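GGDEF family protein (Caulobacter vibrioides, PDB 3U2A) is of unknown function but carries a PAS-like domain, an antiparallel sheet with short helices packed against it. Local coordinates at residues Ile28-Pro31 against Glu32-Arg35; Cys54-Ala57 against Ala58-Leu62; Ala71-Leu75 against Lys76-Pro80. One frame throughout, in Å; residues are numbered along the deposited sequence.

Interaction 1 of 3, residues Ile28-Pro31 against Glu32-Arg35; sequences IWEP and ETDR
E30 and R35 face each other as a hydrogen-bonded antiparallel pair, with E30 N giving its hydrogen to R35 O at 2.9 Å and R35 N returning a longer bond, 3.3 Å, to E30 O. That same carbonyl oxygen also accepts from T33 N (3.1 Å), which stands above the carbonyl plane, while R35 N approaches from the opposite face; two amides thus grip one acceptor. Beside it the side chains of E30 and T33 meet: E30 OE1 and T33 OG1 lie 2.9 Å apart. T33 reaches this spot because OG1 is turned between its own backbone N and carbonyl carbon (chi1 60°), placing the hydroxyl between carboxylate and E30 carbonyl. The other carboxylate oxygen, OE2, is in a salt bridge with R37.

The four residues P31 to D34 make the hairpin loop joining strands 25-30 and 35-40, and D34 and R35 both opposing E30 fit a G1 beta bulge. P31, its phi held near -60° by the ring, suits the first loop position, and D34 takes the left-handed conformation that such a bulge needs, a place that aspartate tolerates better than most residues. A weak bond from D34 N to P31 O spans the turn.

On the far side of the strand W29 closes over the hairpin. Its six-membered ring presents CH2 to D34 OD1 at 3.5 Å, the oxygen lying at the ring edge and the ring and carboxylate planes 76° apart, while CE3 comes 3.4 Å from R35 O. Further out, two residues fix these groups: D34 OD1 is hydrogen-bonded to S56 OG, and W29 NE1 donates to L75 O, which holds the indole against rotation.

Interaction 2 of 3, residues Cys54-Ala57 against Ala58-Leu62; sequences CSSA and AFRAL
S55 OG accepts the hydrogen of A58 N at 3.1 Å, marking S55 as the N-cap of helix 56-62. Its oxygen is held between the backbone N and carbonyl carbon (chi1 64°), where it can reach forward to an amide that has no carbonyl a turn earlier in the helix. Serine suits the place: its hydroxyl is short enough to reach without crowding the first turn. The ordinary helical bonds then begin with F59 N to S55 O, at 3.1 Å, and continue with R60 N to S56 O and A61 N to A57 O.

The tight side is that of F59, whose bulky flat ring turns from the helix into the core, edge-to-face with W98 and against L75 of the following helix. At the margin of this buried side, where the helix starts, C54 CB rests 3.9 Å from the methyl of A58 and C54 SG lies near F59 CB. The loose side belongs to A57 and A61, small residues whose methyls face solvent.

Between the two lies a polar flank. R60, extended and running back toward the start of the helix, lays one face of its guanidinium over S56 CB, and its NE is in a salt bridge with E72; S56 OG bonds to D34. A water in the plane of the guanidinium joins the two residues, donating to S56 OG at 2.8 Å and accepting from R60 NH2 at 2.7 Å.

Interaction 3 of 3, residues Ala71-Leu75 against Lys76-Pro80; sequences AEEVL and KPREP
E73 stands between two cations, its two carboxylate oxygens turned to different partners. OE2 pairs with K76 NZ at 2.8 Å and OE1 with R78 NH2, also at 2.8 Å, so the three residues form a salt-bridge network. The approaches differ. K76 lies alongside E73, pointing the same way, its extended chain carrying NZ to the syn side of OE2, whereas R78 crosses E73 at about a right angle. R78 NH2 meets OE1 from above the carboxylate plane, although OE1 itself lies in the plane of the guanidinium; the two planes are 53° apart.

The chain of E73 is bent at chi2 (-58°), which keeps the carboxylate close to the helix, with OE1 on the side where R78 NH2 arrives. R78 NH2 also donates to E73 O, 2.9 Å away, in the carbonyl plane and on a lone pair. One terminal nitrogen thus binds side chain and backbone together. Arginine is apt, since its flat group has hydrogens left for water: one water accepts from NE and lies within bonding distance of E73 O and K76 O, and another joins R78 NH1 to E73 OE1. The opposite charges would probably stabilise the ionised acid.

Near the C-terminal end of helix 68-75, K76 N bonds to E72 O at 2.9 Å, and P77 follows with no amide hydrogen to continue the pattern. E73 and V74 pack on A86 of strand 83-86, and R78 touches W102 of strand 98-102, while L75 turns to F59 of helix 56-62.

Along the chain the three contacts come in series, none nesting in or crossing another. Interaction 1 closes the hairpin between strands 25-30 and 35-40; interaction 2 starts helix 56-62 one residue after strand 53-54; interaction 3 lies where the chain leaves helix 68-75 and heads toward strand 83-86. They nonetheless touch in space. The hairpin loop meets the first turn of helix 56-62 around residues 54-57, and W29, on the strand leading into that loop, reaches L75 of helix 68-75, while the two helices pack on each other through F59 and R60 on one and A71, E72 and L75 on the other. Together they tie the hairpin to the two short helices of this PAS-like fold.

Interaction 1 of 3, residues Ile28-Pro31 against Glu32-Arg35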
ATOM      1  N   ILE A  28       5.227 -10.651   0.499  1.00 11.40           N
ATOM      2  CA  ILE A  28       6.094 -11.329  -0.457  1.00 12.03           C
ATOM      3  C   ILE A  28       5.855 -12.831  -0.322  1.00 11.65           C
ATOM      4  O   ILE A  28       5.847 -13.364   0.789  1.00 13.10           O
ATOM      5  CB  ILE A  28       7.590 -10.991  -0.243  1.00 14.82           C
ATOM      6  CG1 ILE A  28       7.843  -9.499  -0.504  1.00 13.15           C
ATOM      7  CG2 ILE A  28       8.475 -11.832  -1.174  1.00 12.92           C
ATOM      8  CD1 ILE A  28       9.204  -9.006  -0.075  1.00 16.27           C
ATOM      9  N   TRP A  29       5.659 -13.493  -1.462  1.00 12.64           N
ATOM     10  CA  TRP A  29       5.410 -14.935  -1.502  1.00 11.08           C
ATOM     11  C   TRP A  29       6.552 -15.634  -2.233  1.00 11.40           C
ATOM     12  O   TRP A  29       6.887 -15.297  -3.381  1.00 12.02           O
ATOM     13  CB  TRP A  29       4.027 -15.227  -2.129  1.00 13.51           C
ATOM     14  CG  TRP A  29       3.815 -16.668  -2.564  1.00 11.04           C
ATOM     15  CD1 TRP A  29       3.431 -17.107  -3.809  1.00 12.13           C
ATOM     16  CD2 TRP A  29       3.970 -17.841  -1.756  1.00 12.77           C
ATOM     17  NE1 TRP A  29       3.351 -18.483  -3.821  1.00 12.65           N
ATOM     18  CE2 TRP A  29       3.675 -18.954  -2.574  1.00 12.94           C
ATOM     19  CE3 TRP A  29       4.333 -18.059  -0.419  1.00 14.08           C
ATOM     20  CZ2 TRP A  29       3.737 -20.269  -2.096  1.00 13.89           C
ATOM     21  CZ3 TRP A  29       4.392 -19.362   0.054  1.00 13.85           C
ATOM     22  CH2 TRP A  29       4.097 -20.452  -0.785  1.00 14.06           C
ATOM     23  N   GLU A  30       7.188 -16.574  -1.544  1.00 11.65           N
ATOM     24  CA  GLU A  30       8.334 -17.293  -2.108  1.00 14.12           C
ATOM     25  C   GLU A  30       8.034 -18.787  -2.131  1.00 13.79           C
ATOM     26  O   GLU A  30       8.285 -19.482  -1.131  1.00 14.27           O
ATOM     27  CB  GLU A  30       9.589 -17.059  -1.261  1.00 17.66           C
ATOM     28  CG  GLU A  30      10.080 -15.624  -1.176  1.00 24.82           C
ATOM     29  CD  GLU A  30      11.179 -15.448  -0.122  1.00 35.48           C
ATOM     30  OE1 GLU A  30      11.635 -16.460   0.472  1.00 42.07           O
ATOM     31  OE2 GLU A  30      11.576 -14.292   0.123  1.00 31.93           O
ATOM     32  N   PRO A  31       7.488 -19.297  -3.254  1.00 12.99           N
ATOM     33  CA  PRO A  31       7.146 -20.720  -3.293  1.00 14.38           C
ATOM     34  C   PRO A  31       8.347 -21.652  -3.105  1.00 15.66           C
ATOM     35  O   PRO A  31       8.175 -22.746  -2.583  1.00 16.17           O
ATOM     36  CB  PRO A  31       6.505 -20.910  -4.679  1.00 14.72           C
ATOM     37  CG  PRO A  31       6.832 -19.680  -5.451  1.00 14.51           C
ATOM     38  CD  PRO A  31       7.025 -18.583  -4.457  1.00 12.35           C
ATOM     39  N   GLU A  32       9.545 -21.218  -3.514  1.00 14.01           N
ATOM     40  CA  GLU A  32      10.764 -22.016  -3.343  1.00 19.20           C
ATOM     41  C   GLU A  32      11.038 -22.379  -1.889  1.00 18.74           C
ATOM     42  O   GLU A  32      11.593 -23.438  -1.607  1.00 20.94           O
ATOM     43  CB  GLU A  32      11.967 -21.251  -3.882  1.00 21.35           C
ATOM     44  CG  GLU A  32      12.075 -21.287  -5.373  1.00 37.17           C
ATOM     45  CD  GLU A  32      12.709 -22.576  -5.862  1.00 53.08           C
ATOM     46  OE1 GLU A  32      13.605 -23.120  -5.167  1.00 57.39           O
ATOM     47  OE2 GLU A  32      12.312 -23.042  -6.949  1.00 58.67           O
ATOM     48  N   THR A  33      10.650 -21.488  -0.980  1.00 16.51           N
ATOM     49  CA  THR A  33      10.948 -21.644   0.450  1.00 16.10           C
ATOM     50  C   THR A  33       9.678 -21.864   1.275  1.00 13.38           C
ATOM     51  O   THR A  33       9.741 -22.036   2.503  1.00 14.44           O
ATOM     52  CB  THR A  33      11.703 -20.412   0.995  1.00 15.21           C
ATOM     53  OG1 THR A  33      10.895 -19.248   0.816  1.00 18.54           O
ATOM     54  CG2 THR A  33      13.029 -20.206   0.266  1.00 19.77           C
ATOM     55  N   ASP A  34       8.534 -21.885   0.590  1.00 13.71           N
ATOM     56  CA  ASP A  34       7.203 -21.974   1.222  1.00 15.54           C
ATOM     57  C   ASP A  34       6.994 -20.902   2.307  1.00 15.36           C
ATOM     58  O   ASP A  34       6.428 -21.178   3.376  1.00 15.93           O
ATOM     59  CB  ASP A  34       6.950 -23.383   1.786  1.00 12.89           C
ATOM     60  CG  ASP A  34       5.480 -23.637   2.062  1.00 12.63           C
ATOM     61  OD1 ASP A  34       4.640 -23.248   1.231  1.00 17.54           O
ATOM     62  OD2 ASP A  34       5.149 -24.218   3.117  1.00 13.97           O
ATOM     63  N   ARG A  35       7.474 -19.693   2.018  1.00 13.31           N
ATOM     64  CA  ARG A  35       7.423 -18.578   2.957  0.50 14.29           C
ATOM     65  C   ARG A  35       6.593 -17.428   2.399  1.00 15.00           C
ATOM     66  O   ARG A  35       6.931 -16.866   1.342  1.00 12.97           O
ATOM     67  CB  ARG A  35       8.839 -18.066   3.276  0.50 16.81           C
ATOM     68  CG  ARG A  35       9.715 -19.020   4.080  0.50 23.11           C
ATOM     69  CD  ARG A  35      11.051 -18.359   4.437  0.50 28.78           C
ATOM     70  NE  ARG A  35      11.922 -19.236   5.217  0.50 32.84           N
ATOM     71  CZ  ARG A  35      13.124 -19.637   4.821  0.50 30.29           C
ATOM     72  NH1 ARG A  35      13.608 -19.226   3.659  0.50 30.71           N
ATOM     73  NH2 ARG A  35      13.848 -20.439   5.590  0.50 33.03           N
TER

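Interaction 2 of 3, residues Cys54-Ala57 against Ala58-Leu62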
ATOM      1  N   CYS A  54       4.698 -16.976   7.402  1.00 14.67           N
ATOM      2  CA  CYS A  54       3.957 -18.233   7.529  1.00 13.02           C
ATOM      3  C   CYS A  54       4.175 -19.136   6.327  1.00 13.65           C
ATOM      4  O   CYS A  54       4.725 -18.709   5.312  1.00 14.62           O
ATOM      5  CB  CYS A  54       2.458 -17.978   7.720  1.00 14.14           C
ATOM      6  SG  CYS A  54       1.620 -17.337   6.267  1.00 15.23           S
ATOM      7  N   SER A  55       3.732 -20.386   6.459  1.00 14.71           N
ATOM      8  CA  SER A  55       3.712 -21.333   5.357  1.00 14.82           C
ATOM      9  C   SER A  55       2.477 -21.138   4.487  1.00 14.14           C
ATOM     10  O   SER A  55       1.493 -20.497   4.895  1.00 12.30           O
ATOM     11  CB  SER A  55       3.692 -22.760   5.914  1.00 14.76           C
ATOM     12  OG  SER A  55       2.499 -22.986   6.652  1.00 15.58           O
ATOM     13  N   SER A  56       2.505 -21.722   3.297  1.00 14.09           N
ATOM     14  CA  SER A  56       1.307 -21.721   2.459  1.00 13.99           C
ATOM     15  C   SER A  56       0.133 -22.460   3.133  1.00 14.46           C
ATOM     16  O   SER A  56      -1.024 -22.048   3.001  1.00 15.89           O
ATOM     17  CB  SER A  56       1.607 -22.289   1.069  1.00 16.03           C
ATOM     18  OG  SER A  56       2.066 -23.628   1.136  1.00 17.13           O
ATOM     19  N   ALA A  57       0.430 -23.522   3.885  1.00 14.60           N
ATOM     20  CA  ALA A  57      -0.617 -24.248   4.611  1.00 15.47           C
ATOM     21  C   ALA A  57      -1.318 -23.386   5.657  1.00 16.25           C
ATOM     22  O   ALA A  57      -2.541 -23.443   5.779  1.00 14.26           O
ATOM     23  CB  ALA A  57      -0.063 -25.509   5.241  1.00 17.24           C
ATOM     24  N   ALA A  58      -0.548 -22.584   6.397  1.00 14.93           N
ATOM     25  CA  ALA A  58      -1.093 -21.672   7.401  1.00 15.79           C
ATOM     26  C   ALA A  58      -1.996 -20.617   6.747  1.00 15.43           C
ATOM     27  O   ALA A  58      -3.060 -20.273   7.273  1.00 14.25           O
ATOM     28  CB  ALA A  58       0.035 -21.012   8.199  1.00 16.81           C
ATOM     29  N   PHE A  59      -1.548 -20.114   5.601  1.00 14.47           N
ATOM     30  CA  PHE A  59      -2.281 -19.143   4.804  1.00 15.40           C
ATOM     31  C   PHE A  59      -3.644 -19.724   4.378  1.00 16.07           C
ATOM     32  O   PHE A  59      -4.696 -19.104   4.617  1.00 13.52           O
ATOM     33  CB  PHE A  59      -1.415 -18.743   3.601  1.00 15.00           C
ATOM     34  CG  PHE A  59      -2.105 -17.849   2.592  1.00 15.69           C
ATOM     35  CD1 PHE A  59      -2.044 -16.465   2.716  1.00 19.61           C
ATOM     36  CD2 PHE A  59      -2.782 -18.396   1.497  1.00 17.78           C
ATOM     37  CE1 PHE A  59      -2.652 -15.631   1.771  1.00 16.85           C
ATOM     38  CE2 PHE A  59      -3.395 -17.576   0.560  1.00 19.41           C
ATOM     39  CZ  PHE A  59      -3.330 -16.191   0.698  1.00 16.22           C
ATOM     40  N   ARG A  60      -3.631 -20.913   3.780  1.00 14.43           N
ATOM     41  CA  ARG A  60      -4.885 -21.563   3.336  1.00 14.04           C
ATOM     42  C   ARG A  60      -5.837 -21.822   4.499  1.00 18.05           C
ATOM     43  O   ARG A  60      -7.056 -21.646   4.365  1.00 17.46           O
ATOM     44  CB  ARG A  60      -4.595 -22.872   2.632  1.00 15.60           C
ATOM     45  CG  ARG A  60      -3.824 -22.731   1.353  1.00 17.80           C
ATOM     46  CD  ARG A  60      -3.566 -24.094   0.757  1.00 22.63           C
ATOM     47  NE  ARG A  60      -2.673 -23.996  -0.391  1.00 24.05           N
ATOM     48  CZ  ARG A  60      -1.431 -24.468  -0.422  1.00 26.38           C
ATOM     49  NH1 ARG A  60      -0.921 -25.107   0.625  1.00 26.12           N
ATOM     50  NH2 ARG A  60      -0.702 -24.317  -1.517  1.00 27.00           N
ATOM     51  N   ALA A  61      -5.274 -22.222   5.640  1.00 16.69           N
ATOM     52  CA  ALA A  61      -6.050 -22.570   6.828  1.00 18.29           C
ATOM     53  C   ALA A  61      -6.778 -21.367   7.430  1.00 17.35           C
ATOM     54  O   ALA A  61      -7.822 -21.518   8.053  1.00 19.12           O
ATOM     55  CB  ALA A  61      -5.155 -23.238   7.876  1.00 17.35           C
ATOM     56  N   LEU A  62      -6.233 -20.174   7.227  1.00 15.83           N
ATOM     57  CA  LEU A  62      -6.827 -18.963   7.766  1.00 17.11           C
ATOM     58  C   LEU A  62      -7.967 -18.422   6.900  1.00 14.33           C
ATOM     59  O   LEU A  62      -8.855 -17.747   7.409  1.00 16.24           O
ATOM     60  CB  LEU A  62      -5.756 -17.882   7.991  1.00 17.52           C
ATOM     61  CG  LEU A  62      -6.175 -16.714   8.907  1.00 21.16           C
ATOM     62  CD1 LEU A  62      -6.431 -17.175  10.339  1.00 27.79           C
ATOM     63  CD2 LEU A  62      -5.150 -15.601   8.879  1.00 21.37           C
TER
HETATM   64  O   HOH W   1       1.669 -25.418  -0.965  1.00 38.32           O

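Interaction 3 of 3, residues Ala71-Leu75 against Lys76-Pro80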
ATOM      1  N   ALA A  71      -8.233 -17.587  -2.273  1.00 12.54           N
ATOM      2  CA  ALA A  71      -6.936 -17.555  -1.565  1.00 14.08           C
ATOM      3  C   ALA A  71      -5.784 -18.141  -2.387  1.00 14.93           C
ATOM      4  O   ALA A  71      -4.665 -17.605  -2.392  1.00 12.63           O
ATOM      5  CB  ALA A  71      -7.039 -18.282  -0.220  1.00 11.91           C
ATOM      6  N   GLU A  72      -6.068 -19.249  -3.075  1.00 12.43           N
ATOM      7  CA  GLU A  72      -5.064 -19.953  -3.858  1.00 12.73           C
ATOM      8  C   GLU A  72      -4.545 -19.116  -5.010  1.00 14.51           C
ATOM      9  O   GLU A  72      -3.405 -19.325  -5.454  1.00 12.17           O
ATOM     10  CB  GLU A  72      -5.615 -21.282  -4.382  1.00 12.94           C
ATOM     11  CG  GLU A  72      -4.537 -22.337  -4.653  1.00 19.76           C
ATOM     12  CD  GLU A  72      -3.723 -22.680  -3.399  1.00 22.05           C
ATOM     13  OE1 GLU A  72      -2.507 -22.910  -3.528  1.00 23.69           O
ATOM     14  OE2 GLU A  72      -4.287 -22.701  -2.280  1.00 20.32           O
ATOM     15  N   GLU A  73      -5.370 -18.181  -5.494  1.00 12.13           N
ATOM     16  CA  GLU A  73      -4.960 -17.275  -6.573  1.00 15.32           C
ATOM     17  C   GLU A  73      -3.756 -16.405  -6.191  1.00 14.84           C
ATOM     18  O   GLU A  73      -3.013 -15.962  -7.071  1.00 14.58           O
ATOM     19  CB  GLU A  73      -6.127 -16.411  -7.060  1.00 17.25           C
ATOM     20  CG  GLU A  73      -7.246 -17.189  -7.773  1.00 16.90           C
ATOM     21  CD  GLU A  73      -6.754 -17.954  -8.991  1.00 20.73           C
ATOM     22  OE1 GLU A  73      -6.083 -17.346  -9.842  1.00 25.27           O
ATOM     23  OE2 GLU A  73      -7.031 -19.167  -9.095  1.00 28.14           O
ATOM     24  N   VAL A  74      -3.562 -16.164  -4.890  1.00 13.79           N
ATOM     25  CA  VAL A  74      -2.344 -15.515  -4.403  1.00 13.17           C
ATOM     26  C   VAL A  74      -1.099 -16.418  -4.560  1.00 13.35           C
ATOM     27  O   VAL A  74      -0.059 -15.965  -5.059  1.00 14.52           O
ATOM     28  CB  VAL A  74      -2.477 -15.021  -2.930  1.00 10.62           C
ATOM     29  CG1 VAL A  74      -1.181 -14.347  -2.477  1.00 14.76           C
ATOM     30  CG2 VAL A  74      -3.663 -14.066  -2.776  1.00 14.17           C
ATOM     31  N   LEU A  75      -1.221 -17.684  -4.151  1.00 12.89           N
ATOM     32  CA  LEU A  75      -0.076 -18.613  -4.037  1.00 11.77           C
ATOM     33  C   LEU A  75       0.330 -19.297  -5.334  1.00 12.42           C
ATOM     34  O   LEU A  75       1.483 -19.725  -5.459  1.00 16.66           O
ATOM     35  CB  LEU A  75      -0.375 -19.720  -3.026  1.00 14.78           C
ATOM     36  CG  LEU A  75      -0.832 -19.326  -1.616  1.00 18.14           C
ATOM     37  CD1 LEU A  75      -1.253 -20.586  -0.867  1.00 15.30           C
ATOM     38  CD2 LEU A  75       0.275 -18.591  -0.866  1.00 20.02           C
ATOM     39  N   LYS A  76      -0.615 -19.418  -6.269  1.00 12.73           N
ATOM     40  CA  LYS A  76      -0.374 -20.090  -7.551  1.00 13.57           C
ATOM     41  C   LYS A  76       0.820 -19.483  -8.263  1.00 13.96           C
ATOM     42  O   LYS A  76       0.816 -18.289  -8.541  1.00 15.91           O
ATOM     43  CB  LYS A  76      -1.598 -19.966  -8.467  1.00 16.50           C
ATOM     44  CG  LYS A  76      -2.608 -21.063  -8.278  1.00 29.40           C
ATOM     45  CD  LYS A  76      -3.643 -21.040  -9.389  1.00 33.77           C
ATOM     46  CE  LYS A  76      -4.853 -21.860  -8.976  1.00 41.08           C
ATOM     47  NZ  LYS A  76      -6.002 -21.611  -9.877  1.00 40.39           N
ATOM     48  N   PRO A  77       1.848 -20.300  -8.578  1.00 16.00           N
ATOM     49  CA  PRO A  77       2.989 -19.720  -9.311  1.00 16.26           C
ATOM     50  C   PRO A  77       2.580 -19.245 -10.698  1.00 15.87           C
ATOM     51  O   PRO A  77       1.678 -19.823 -11.321  1.00 18.06           O
ATOM     52  CB  PRO A  77       3.987 -20.889  -9.417  1.00 18.66           C
ATOM     53  CG  PRO A  77       3.553 -21.880  -8.398  1.00 20.03           C
ATOM     54  CD  PRO A  77       2.073 -21.713  -8.229  1.00 14.57           C
ATOM     55  N   ARG A  78       3.211 -18.172 -11.154  1.00 16.14           N
ATOM     56  CA  ARG A  78       2.953 -17.632 -12.480  1.00 16.40           C
ATOM     57  C   ARG A  78       4.266 -17.131 -13.058  1.00 13.89           C
ATOM     58  O   ARG A  78       5.251 -16.936 -12.331  1.00 16.41           O
ATOM     59  CB  ARG A  78       1.942 -16.476 -12.428  1.00 17.92           C
ATOM     60  CG  ARG A  78       0.566 -16.825 -11.834  1.00 16.24           C
ATOM     61  CD  ARG A  78      -0.334 -15.610 -11.675  1.00 16.23           C
ATOM     62  NE  ARG A  78      -1.357 -15.873 -10.649  1.00 16.14           N
ATOM     63  CZ  ARG A  78      -2.549 -16.420 -10.880  1.00 20.37           C
ATOM     64  NH1 ARG A  78      -2.925 -16.750 -12.118  1.00 19.97           N
ATOM     65  NH2 ARG A  78      -3.383 -16.628  -9.863  1.00 18.11           N
ATOM     66  N   GLU A  79       4.265 -16.895 -14.365  1.00 15.55           N
ATOM     67  CA  GLU A  79       5.447 -16.374 -15.046  1.00 15.55           C
ATOM     68  C   GLU A  79       5.708 -14.926 -14.640  1.00 15.70           C
ATOM     69  O   GLU A  79       4.773 -14.218 -14.251  1.00 16.14           O
ATOM     70  CB  GLU A  79       5.268 -16.489 -16.554  1.00 18.02           C
ATOM     71  CG  GLU A  79       5.280 -17.923 -17.023  1.00 18.90           C
ATOM     72  CD  GLU A  79       5.278 -18.066 -18.519  1.00 27.36           C
ATOM     73  OE1 GLU A  79       5.369 -17.040 -19.222  1.00 30.90           O
ATOM     74  OE2 GLU A  79       5.186 -19.216 -18.990  1.00 24.51           O
ATOM     75  N   PRO A  80       6.975 -14.476 -14.714  1.00 17.40           N
ATOM     76  CA  PRO A  80       7.293 -13.095 -14.345  1.00 17.38           C
ATOM     77  C   PRO A  80       6.435 -12.081 -15.094  1.00 17.27           C
ATOM     78  O   PRO A  80       6.208 -12.231 -16.300  1.00 19.09           O
ATOM     79  CB  PRO A  80       8.766 -12.966 -14.750  1.00 17.22           C
ATOM     80  CG  PRO A  80       9.285 -14.319 -14.549  1.00 18.57           C
ATOM     81  CD  PRO A  80       8.198 -15.220 -15.064  1.00 19.83           C
TER
HETATM   82  O   HOH W   2      -0.282 -15.986  -8.138  1.00 13.23           O
HETATM   83  O   HOH W   3      -5.421 -18.528 -12.363  1.00 30.54           O